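Local atomic coordinates of putative uncharacterized protein pf13_0012 (Plasmodium falciparum, PDB entry 2VWA), a protein that binds phosphatidylethanolamine through its soluble, all-helical domain and is, as a membrane protein of the malaria sporozoite, probably needed for liver-stage development. Residues 34-37 with 38-42; 59-62 with 63-67. One frame throughout, in Å; residues are numbered along the deposited sequence.

Interaction 1 (34-37 with 38-42) lies in the last turns of helix 21-41 and interaction 2 (59-62 with 63-67) in the last turns of helix 54-67; their centres are 15 Å apart. The two helices meet at the F60 ring: I35 CG1 lies 3.6 Å from F60 CD2, and H38 CB packs 3.8 Å from F60 CZ. S34 OG also comes within 4.1 Å of L64 CD2. Interaction 1 carries Q36 and E40 of the phosphatidylethanolamine pocket, at the lipid phosphate. Interaction 2 is set back from it, the V61 side chain being about 10 Å from the lipid, and packs against helix 21-41, which carries Q36 and E40.

Interaction 1 of 2, residues 34-37 with 38-42; sequences SIQK and HFEHL. With PTY (phosphatidylethanolamine), chain G.
Q36 and E40 sit one turn apart on helix 21-41, where the i to i+4 bonds are sound from H38 N to S34 O, F39 N to I35 O (2.7 Å) and E40 N to Q36 O, but the bond from H41 N to K37 O is weak at 3.5 Å. The Q36 and E40 side chains run side by side in the same direction, both extended beyond CG. Q36 has CG anti to the backbone N (chi1 174°), whereas E40 has CG anti to its carbonyl carbon (chi1 -83°), and both chains reach the lipid phosphate. Q36 NE2 donates to E40 OE2 over 3.3 Å, well off straight and from above the carboxylate plane, with amide and carboxylate turned 75° apart. The same NE2 makes a weak bond of 3.1 Å to O12 of the phosphatidylethanolamine phosphate. H87 holds the other end of the amide, OE1, and so helps fix its rotation. E40 presents its carboxylate to the phosphate, OE1 lying 2.8 Å from lipid O12 and OE2 3.0 Å from lipid O14. On other faces of the helix, I35 and F39 turn to helices 54-67 and 74-99, and H38 ND1 bonds to Y56. An acid so near a phosphate would probably be costly if both were fully charged; the Q36 amide, donating to both, and R32, K79 and K90 of the same pocket may offset the charge, and the proximity could raise the proton affinity of E40 or of the phosphate.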
# COMPACT_ATOMS: atom_id res chain seq x y z
N SER A 34 -4.36 0.37 -6.24
CA SER A 34 -3.64 1.60 -6.47
C SER A 34 -2.12 1.40 -6.47
O SER A 34 -1.41 1.98 -7.28
CB SER A 34 -4.12 2.66 -5.48
OG SER A 34 -3.19 3.71 -5.35
N ILE A 35 -1.63 0.56 -5.59
CA ILE A 35 -0.21 0.34 -5.50
C ILE A 35 0.17 -0.69 -6.57
O ILE A 35 1.31 -0.74 -7.03
CB ILE A 35 0.22 -0.11 -4.05
CG1 ILE A 35 1.69 0.16 -3.80
CG2 ILE A 35 -0.14 -1.59 -3.76
CD1 ILE A 35 2.15 -0.23 -2.38
N GLN A 36 -0.79 -1.53 -6.95
CA GLN A 36 -0.60 -2.44 -8.06
C GLN A 36 -0.26 -1.64 -9.32
O GLN A 36 0.75 -1.90 -9.99
CB GLN A 36 -1.85 -3.27 -8.28
CG GLN A 36 -1.75 -4.13 -9.51
CD GLN A 36 -2.81 -5.18 -9.59
OE1 GLN A 36 -3.42 -5.59 -8.58
NE2 GLN A 36 -3.03 -5.65 -10.79
N LYS A 37 -1.10 -0.66 -9.65
CA LYS A 37 -0.80 0.23 -10.78
C LYS A 37 0.53 0.95 -10.67
O LYS A 37 1.24 1.07 -11.67
CB LYS A 37 -1.89 1.26 -11.02
CG LYS A 37 -3.08 0.70 -11.71
CD LYS A 37 -4.31 1.46 -11.22
CE LYS A 37 -5.57 0.95 -11.88
NZ LYS A 37 -6.51 2.10 -11.99
N HIS A 38 0.87 1.45 -9.48
CA HIS A 38 2.18 2.06 -9.30
C HIS A 38 3.30 1.04 -9.52
O HIS A 38 4.28 1.33 -10.19
CB HIS A 38 2.31 2.73 -7.95
CG HIS A 38 3.54 3.56 -7.81
ND1 HIS A 38 4.72 3.07 -7.26
CD2 HIS A 38 3.80 4.85 -8.15
CE1 HIS A 38 5.63 4.03 -7.28
NE2 HIS A 38 5.10 5.12 -7.80
N PHE A 39 3.15 -0.16 -8.98
CA PHE A 39 4.19 -1.17 -9.06
C PHE A 39 4.40 -1.71 -10.47
O PHE A 39 5.50 -2.09 -10.83
CB PHE A 39 3.85 -2.31 -8.13
CG PHE A 39 4.88 -3.40 -8.06
CD1 PHE A 39 5.99 -3.26 -7.22
CD2 PHE A 39 4.70 -4.59 -8.77
CE1 PHE A 39 6.92 -4.29 -7.10
CE2 PHE A 39 5.62 -5.62 -8.68
CZ PHE A 39 6.73 -5.49 -7.84
N GLU A 40 3.34 -1.70 -11.27
CA GLU A 40 3.39 -2.28 -12.58
C GLU A 40 4.04 -1.31 -13.53
O GLU A 40 4.48 -1.69 -14.58
CB GLU A 40 1.99 -2.68 -13.03
CG GLU A 40 1.56 -4.06 -12.49
CD GLU A 40 0.10 -4.46 -12.82
OE1 GLU A 40 -0.70 -3.60 -13.30
OE2 GLU A 40 -0.26 -5.65 -12.57
N HIS A 41 4.18 -0.05 -13.11
CA HIS A 41 4.72 0.98 -13.97
C HIS A 41 6.20 1.18 -13.68
O HIS A 41 6.93 1.81 -14.45
CB HIS A 41 3.92 2.28 -13.81
CG HIS A 41 4.49 3.46 -14.53
ND1 HIS A 41 4.58 3.54 -15.90
CD2 HIS A 41 4.98 4.64 -14.05
CE1 HIS A 41 5.11 4.70 -16.25
NE2 HIS A 41 5.36 5.38 -15.15
N LEU A 42 6.61 0.64 -12.55
CA LEU A 42 8.00 0.59 -12.14
C LEU A 42 8.83 -0.19 -13.15
O LEU A 42 8.36 -1.19 -13.71
CB LEU A 42 8.09 -0.15 -10.80
CG LEU A 42 8.38 0.54 -9.48
CD1 LEU A 42 7.97 2.03 -9.43
CD2 LEU A 42 7.82 -0.28 -8.32
C1 PTY G . -5.34 -8.31 -12.84
C2 PTY G . -1.36 -7.23 -17.49
C3 PTY G . -0.93 -6.32 -16.34
O4 PTY G . -6.08 -8.64 -11.67
C5 PTY G . -3.07 -8.44 -13.85
C6 PTY G . -3.85 -8.38 -12.53
O7 PTY G . -3.57 -9.54 -11.74
C8 PTY G . -2.59 -9.34 -10.67
O10 PTY G . -1.55 -8.74 -10.90
C11 PTY G . -2.84 -9.87 -9.27
C12 PTY G . -3.07 -11.38 -9.32
C13 PTY G . -2.87 -12.07 -7.98
C14 PTY G . -4.04 -11.85 -7.02
C15 PTY G . -4.96 -13.07 -6.95
C16 PTY G . -6.32 -12.70 -6.37
C17 PTY G . -6.30 -12.79 -4.85
C18 PTY G . -7.63 -12.37 -4.22
C19 PTY G . -7.74 -12.89 -2.79
C20 PTY G . -7.65 -11.75 -1.78
C21 PTY G . -6.35 -11.77 -0.98
C22 PTY G . -6.42 -12.75 0.19
C23 PTY G . -6.51 -12.04 1.54
C24 PTY G . -5.16 -11.98 2.25
C25 PTY G . -5.16 -10.82 3.23
C26 PTY G . -3.77 -10.47 3.75
C27 PTY G . -3.93 -9.57 4.97
C28 PTY G . -2.76 -9.65 5.94
C29 PTY G . -2.85 -8.51 6.94
C30 PTY G . -6.99 -9.78 -11.65
C31 PTY G . -6.47 -11.20 -11.59
O30 PTY G . -8.19 -9.56 -11.69
C32 PTY G . -6.76 -11.82 -10.23
C33 PTY G . -6.64 -13.34 -10.30
C34 PTY G . -7.83 -14.04 -9.63
C35 PTY G . -7.50 -15.51 -9.34
C36 PTY G . -8.66 -16.41 -9.77
C37 PTY G . -9.38 -17.00 -8.56
C38 PTY G . -10.86 -17.21 -8.86
C39 PTY G . -11.74 -16.26 -8.05
C40 PTY G . -12.65 -17.02 -7.08
C41 PTY G . -13.11 -16.13 -5.93
C42 PTY G . -12.55 -16.61 -4.59
C43 PTY G . -13.48 -16.26 -3.44
C44 PTY G . -12.72 -15.63 -2.28
P1 PTY G . -3.08 -5.94 -14.79
O11 PTY G . -2.03 -5.49 -15.94
O12 PTY G . -3.19 -4.82 -13.79
O13 PTY G . -4.34 -6.42 -15.48
O14 PTY G . -2.38 -7.21 -14.07
N1 PTY G . -0.69 -6.81 -18.71

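Interaction 2 of 2, residues 59-62 with 63-67; sequences KFVQ and GLQEN
Q65 sets CG anti to its carbonyl carbon (chi1 -78°) and then turns its amide at chi3 82°, which brings NE2 back over the V61 carbonyl one turn earlier in helix 54-67. This is an i to i+4 side-chain-to-backbone bond laid over a regular alpha-helix within an all-helical domain. V61 O therefore accepts twice, from Q65 N and from Q65 NE2, each at 3.1 Å and from opposite faces of the carbonyl plane. NE2 stands high above that plane, while V61 O lies close to the plane of the amide. Alongside, V61 CG1 lies 3.3 Å from Q65 NE2, a close fit of methyl to amide. The amide has outside partners as well: L72 N donates to OE1 and NE2 donates to E77, so this largely buried group is held at both ends and ties helix 54-67 to the chain that follows. V61 itself packs on V81 and L84 of helix 74-99, and L64 on A31 of helix 21-41. E66, more exposed, forms a salt bridge with K8, and K59 NZ bonds to K8 O, both joining the helix to the N-terminal segment of the chain. Between F60 and L64 the packing is apolar: L64 CD2 meets the phenyl ring at its edge, near the ring plane, 4.0 Å from F60 CD1.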
# COMPACT_ATOMS: atom_id res chain seq x y z
N LYS A 59 4.34 4.34 3.05
CA LYS A 59 4.17 5.65 2.42
C LYS A 59 2.90 5.66 1.61
O LYS A 59 2.20 6.68 1.56
CB LYS A 59 5.35 6.03 1.54
CG LYS A 59 6.61 6.39 2.30
CD LYS A 59 7.62 6.90 1.29
CE LYS A 59 9.03 6.92 1.84
NZ LYS A 59 9.25 8.11 2.67
N PHE A 60 2.59 4.52 1.02
CA PHE A 60 1.36 4.35 0.23
C PHE A 60 0.08 4.34 1.06
O PHE A 60 -0.92 4.95 0.67
CB PHE A 60 1.43 3.07 -0.62
CG PHE A 60 1.15 3.33 -2.04
CD1 PHE A 60 -0.16 3.38 -2.50
CD2 PHE A 60 2.19 3.59 -2.92
CE1 PHE A 60 -0.42 3.66 -3.84
CE2 PHE A 60 1.93 3.88 -4.26
CZ PHE A 60 0.63 3.92 -4.71
N VAL A 61 0.11 3.65 2.19
CA VAL A 61 -1.04 3.56 3.06
C VAL A 61 -1.30 4.94 3.72
O VAL A 61 -2.44 5.34 3.90
CB VAL A 61 -0.90 2.41 4.13
CG1 VAL A 61 -1.99 2.48 5.18
CG2 VAL A 61 -0.91 1.03 3.45
N GLN A 62 -0.22 5.65 4.04
CA GLN A 62 -0.33 6.96 4.64
C GLN A 62 -0.86 8.02 3.68
O GLN A 62 -1.69 8.84 4.07
CB GLN A 62 0.97 7.39 5.32
CG GLN A 62 1.15 6.64 6.65
CD GLN A 62 2.29 7.11 7.53
OE1 GLN A 62 2.54 6.50 8.58
NE2 GLN A 62 3.00 8.17 7.11
N GLY A 63 -0.40 7.97 2.42
CA GLY A 63 -0.80 8.93 1.40
C GLY A 63 -2.26 8.72 1.09
O GLY A 63 -3.05 9.67 1.00
N LEU A 64 -2.62 7.46 0.99
CA LEU A 64 -3.96 7.09 0.60
C LEU A 64 -4.93 7.48 1.68
O LEU A 64 -6.04 7.92 1.38
CB LEU A 64 -4.00 5.61 0.31
CG LEU A 64 -4.73 5.14 -0.92
CD1 LEU A 64 -4.81 6.21 -2.06
CD2 LEU A 64 -4.01 3.87 -1.36
N GLN A 65 -4.52 7.38 2.94
CA GLN A 65 -5.37 7.87 4.03
C GLN A 65 -5.65 9.36 3.93
O GLN A 65 -6.82 9.77 4.05
CB GLN A 65 -4.80 7.51 5.41
CG GLN A 65 -5.04 6.09 5.81
CD GLN A 65 -4.29 5.70 7.06
OE1 GLN A 65 -4.73 5.98 8.16
NE2 GLN A 65 -3.16 5.03 6.90
N GLU A 66 -4.62 10.18 3.70
CA GLU A 66 -4.82 11.65 3.54
C GLU A 66 -5.74 11.98 2.37
O GLU A 66 -6.69 12.73 2.53
CB GLU A 66 -3.53 12.42 3.26
CG GLU A 66 -2.36 12.22 4.14
CD GLU A 66 -1.21 13.10 3.67
OE1 GLU A 66 -1.49 14.27 3.29
OE2 GLU A 66 -0.06 12.62 3.66
N ASN A 67 -5.40 11.45 1.20
CA ASN A 67 -6.17 11.65 -0.03
C ASN A 67 -7.63 11.23 0.04
O ASN A 67 -8.50 11.92 -0.48
CB ASN A 67 -5.48 10.94 -1.19
CG ASN A 67 -4.08 11.46 -1.45
OD1 ASN A 67 -3.32 10.86 -2.22
ND2 ASN A 67 -3.72 12.56 -0.80